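Local coordinates for protein LysR family transcriptional regulator (Vibrio vulnificus, PDB 5B7H) that probably acts as a DNA-binding, LysR-type transcription regulator of the OxyR kind (OxyR2), represented here by its regulatory domain, at residues H123-H128 with A190-G195. The protein carries 1 engineered substitution. Residues are numbered along the deposited sequence; the frame is centred on the assembly and turned at random.
Sequences HSLTEH and AYRDIG. Engineered in segment 123-128: S124 (natural residue Cys). With SO4 (sulfate ion), chain C.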
ATOM      1  N   HIS A 123       3.093   4.643 -12.501  1.00 18.10           N
ATOM      2  CA  HIS A 123       2.105   3.611 -12.233  1.00 16.68           C
ATOM      3  C   HIS A 123       1.460   3.108 -13.527  1.00 16.35           C
ATOM      4  O   HIS A 123       0.843   3.855 -14.320  1.00 15.78           O
ATOM      5  CB  HIS A 123       1.058   4.135 -11.260  1.00 13.93           C
ATOM      6  CG  HIS A 123       1.660   4.630  -9.976  1.00 18.16           C
ATOM      7  ND1 HIS A 123       1.945   3.806  -8.915  1.00 29.56           N
ATOM      8  CD2 HIS A 123       2.088   5.868  -9.629  1.00 28.01           C
ATOM      9  CE1 HIS A 123       2.517   4.525  -7.956  1.00 23.87           C
ATOM     10  NE2 HIS A 123       2.601   5.775  -8.367  1.00 25.66           N
ATOM     11  N   SER A 124       1.604   1.822 -13.741  1.00 11.57           N
ATOM     12  CA  SER A 124       0.981   1.210 -14.908  1.00 11.70           C
ATOM     13  C   SER A 124      -0.549   1.255 -14.868  1.00 10.70           C
ATOM     14  O   SER A 124      -1.176   1.188 -15.950  1.00 11.57           O
ATOM     15  CB  SER A 124       1.489  -0.240 -15.081  1.00 12.62           C
ATOM     16  OG  SER A 124       1.019  -1.008 -13.979  1.00 12.27           O
ATOM     17  N   LEU A 125      -1.163   1.366 -13.682  1.00  9.96           N
ATOM     18  CA  LEU A 125      -2.619   1.397 -13.586  1.00  9.22           C
ATOM     19  C   LEU A 125      -3.207   2.492 -14.455  1.00  9.21           C
ATOM     20  O   LEU A 125      -4.232   2.277 -15.137  1.00  9.98           O
ATOM     21  CB  LEU A 125      -3.064   1.544 -12.127  1.00  8.60           C
ATOM     22  CG  LEU A 125      -4.590   1.405 -11.957  1.00 12.08           C
ATOM     23  CD1 LEU A 125      -4.964  -0.090 -12.132  1.00 15.98           C
ATOM     24  CD2 LEU A 125      -4.989   1.860 -10.578  1.00 11.34           C
ATOM     25  N   THR A 126      -2.546   3.662 -14.485  1.00 10.65           N
ATOM     26  CA  THR A 126      -3.092   4.775 -15.267  1.00 11.19           C
ATOM     27  C   THR A 126      -3.080   4.501 -16.768  1.00 11.88           C
ATOM     28  O   THR A 126      -4.110   4.663 -17.429  1.00 13.62           O
ATOM     29  CB  THR A 126      -2.323   6.024 -14.897  1.00 10.56           C
ATOM     30  OG1 THR A 126      -2.660   6.357 -13.547  1.00 10.97           O
ATOM     31  CG2 THR A 126      -2.743   7.199 -15.783  1.00 12.03           C
ATOM     32  N   GLU A 127      -1.945   4.034 -17.326  1.00 10.91           N
ATOM     33  CA  GLU A 127      -1.948   3.813 -18.777  1.00 16.11           C
ATOM     34  C   GLU A 127      -2.895   2.693 -19.149  1.00 12.96           C
ATOM     35  O   GLU A 127      -3.590   2.769 -20.163  1.00 13.67           O
ATOM     36  CB  GLU A 127      -0.551   3.494 -19.314  1.00 25.65           C
ATOM     37  CG  GLU A 127       0.251   2.584 -18.423  1.00 45.07           C
ATOM     38  CD  GLU A 127       1.708   2.441 -18.851  1.00 52.32           C
ATOM     39  OE1 GLU A 127       1.962   2.322 -20.069  1.00 57.86           O
ATOM     40  OE2 GLU A 127       2.597   2.497 -17.967  1.00 51.50           O
ATOM     41  N   HIS A 128      -3.013   1.685 -18.288  1.00 11.25           N
ATOM     42  CA  HIS A 128      -3.893   0.576 -18.632  1.00 11.40           C
ATOM     43  C   HIS A 128      -5.355   0.954 -18.499  1.00 11.13           C
ATOM     44  O   HIS A 128      -6.167   0.597 -19.363  1.00 12.09           O
ATOM     45  CB  HIS A 128      -3.594  -0.621 -17.730  1.00 11.27           C
ATOM     46  CG  HIS A 128      -2.285  -1.258 -18.039  1.00 12.13           C
ATOM     47  ND1 HIS A 128      -1.561  -1.961 -17.110  1.00 12.20           N
ATOM     48  CD2 HIS A 128      -1.581  -1.317 -19.194  1.00 13.18           C
ATOM     49  CE1 HIS A 128      -0.435  -2.386 -17.659  1.00 13.30           C
ATOM     50  NE2 HIS A 128      -0.440  -2.035 -18.937  1.00 13.92           N
ATOM     51  N   ALA A 190     -13.698  -3.931 -19.772  1.00 33.11           N
ATOM     52  CA  ALA A 190     -12.311  -3.521 -19.825  1.00 21.64           C
ATOM     53  C   ALA A 190     -11.553  -4.160 -18.669  1.00 16.59           C
ATOM     54  O   ALA A 190     -12.117  -4.433 -17.607  1.00 15.99           O
ATOM     55  CB  ALA A 190     -12.211  -2.047 -19.634  1.00 19.94           C
ATOM     56  N   TYR A 191     -10.264  -4.384 -18.888  1.00 15.56           N
ATOM     57  CA  TYR A 191      -9.485  -5.187 -17.952  1.00 11.92           C
ATOM     58  C   TYR A 191      -8.017  -4.934 -18.239  1.00 12.71           C
ATOM     59  O   TYR A 191      -7.660  -4.346 -19.267  1.00 12.13           O
ATOM     60  CB  TYR A 191      -9.838  -6.674 -18.136  1.00 14.03           C
ATOM     61  CG  TYR A 191      -9.437  -7.246 -19.505  1.00 15.67           C
ATOM     62  CD1 TYR A 191     -10.362  -7.293 -20.540  1.00 25.58           C
ATOM     63  CD2 TYR A 191      -8.143  -7.707 -19.766  1.00 17.16           C
ATOM     64  CE1 TYR A 191      -9.999  -7.787 -21.790  1.00 21.71           C
ATOM     65  CE2 TYR A 191      -7.767  -8.216 -21.036  1.00 21.24           C
ATOM     66  CZ  TYR A 191      -8.714  -8.247 -22.025  1.00 29.39           C
ATOM     67  OH  TYR A 191      -8.359  -8.747 -23.267  1.00 35.05           O
ATOM     68  N   ARG A 192      -7.157  -5.457 -17.351  1.00  9.03           N
ATOM     69  CA  ARG A 192      -5.709  -5.502 -17.582  1.00  9.71           C
ATOM     70  C   ARG A 192      -5.266  -6.964 -17.541  1.00 11.14           C
ATOM     71  O   ARG A 192      -5.784  -7.770 -16.761  1.00 13.34           O
ATOM     72  CB  ARG A 192      -4.875  -4.648 -16.579  1.00  9.66           C
ATOM     73  CG  ARG A 192      -5.123  -5.059 -15.124  1.00  8.95           C
ATOM     74  CD  ARG A 192      -4.287  -4.190 -14.210  1.00  9.10           C
ATOM     75  NE  ARG A 192      -4.554  -4.602 -12.845  1.00  8.49           N
ATOM     76  CZ  ARG A 192      -3.859  -4.188 -11.784  1.00  8.38           C
ATOM     77  NH1 ARG A 192      -2.841  -3.344 -11.920  1.00  9.51           N
ATOM     78  NH2 ARG A 192      -4.170  -4.636 -10.572  1.00  8.38           N
ATOM     79  N   ASP A 193      -4.323  -7.326 -18.401  1.00  9.97           N
ATOM     80  CA  ASP A 193      -3.671  -8.629 -18.311  1.00  7.95           C
ATOM     81  C   ASP A 193      -2.684  -8.636 -17.148  1.00  9.80           C
ATOM     82  O   ASP A 193      -2.047  -7.629 -16.829  1.00 10.73           O
ATOM     83  CB  ASP A 193      -2.875  -8.915 -19.582  1.00 10.20           C
ATOM     84  CG  ASP A 193      -3.710  -9.400 -20.732  1.00 20.04           C
ATOM     85  OD1 ASP A 193      -4.803 -10.011 -20.555  1.00 16.73           O
ATOM     86  OD2 ASP A 193      -3.246  -9.195 -21.897  1.00 21.75           O
ATOM     87  N   ILE A 194      -2.571  -9.780 -16.489  1.00  7.91           N
ATOM     88  CA  ILE A 194      -1.583  -9.995 -15.455  1.00  9.42           C
ATOM     89  C   ILE A 194      -0.633 -11.056 -15.994  1.00  8.49           C
ATOM     90  O   ILE A 194      -1.074 -12.077 -16.550  1.00 10.49           O
ATOM     91  CB  ILE A 194      -2.282 -10.523 -14.183  1.00  8.34           C
ATOM     92  CG1 ILE A 194      -3.420  -9.578 -13.748  1.00  9.96           C
ATOM     93  CG2 ILE A 194      -1.220 -10.752 -13.050  1.00 10.03           C
ATOM     94  CD1 ILE A 194      -2.981  -8.215 -13.435  1.00 11.39           C
ATOM     95  N   GLY A 195       0.666 -10.850 -15.790  1.00  9.44           N
ATOM     96  CA  GLY A 195       1.584 -11.855 -16.281  1.00 11.60           C
ATOM     97  C   GLY A 195       2.810 -12.012 -15.414  1.00  7.78           C
ATOM     98  O   GLY A 195       3.091 -11.192 -14.552  1.00  9.48           O
TER
HETATM   99  S   SO4 C 401       1.258   0.495 -10.432  1.00 16.69           S
HETATM  100  O1  SO4 C 401       2.218   0.226 -11.587  1.00 23.82           O
HETATM  101  O2  SO4 C 401       0.093   1.199 -11.025  1.00 14.54           O
HETATM  102  O3  SO4 C 401       0.942  -0.785  -9.826  1.00 12.97           O
HETATM  103  O4  SO4 C 401       1.930   1.339  -9.467  1.00 21.18           O
HETATM  104  O   HOH W   1      -1.922  -1.825 -14.244  1.00 10.15           O
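R192 reaches from strand 180-198 to the N-terminal part of helix 124-132, where L125 and H128 meet it. Its first torsion sets CG between backbone N and carbonyl carbon (chi1 57°); from CG to NE the chain runs extended, carrying the guanidinium past the H128 ring toward the start of the helix. There CD1 of L125 lies over one guanidinium face, 3.9 Å from R192 NH1, the two side chains crossing at a slant. Nearer the strand, H128 ND1 comes within 4.3 Å of R192 CB, the ring meeting the arginine stem obliquely. No direct hydrogen bond joins the segments; one water links them instead. It lies in the plane of both the H128 ring and the guanidinium, 2.9 Å from H128 ND1, accepts from R192 NH1 and donates to OG of S124, an engineered residue replacing the natural cysteine. The same OG donates to a sulfate, probably from the crystallisation liquor, that sits at the helix start. S124 N gives its hydrogen to sulfate O1 (2.8 Å) and L125 N to O2 (2.9 Å), while ND1 of H123, at the ring edge, is hydrogen-bonded to O4. T25 OG1 is hydrogen-bonded both to the sulfate and to R192 NH1; R192 NE forms a salt bridge with D88, and H128 NE2 bonds the carbonyl oxygen of P74. The contact is buried within the LysR substrate-binding domain, of periplasmic-binding-protein type, joining helix 124-132 to strand 180-198, with F90 of strand 81-95, A72 of strand 68-73 and P166 of strand 163-166 packed around it.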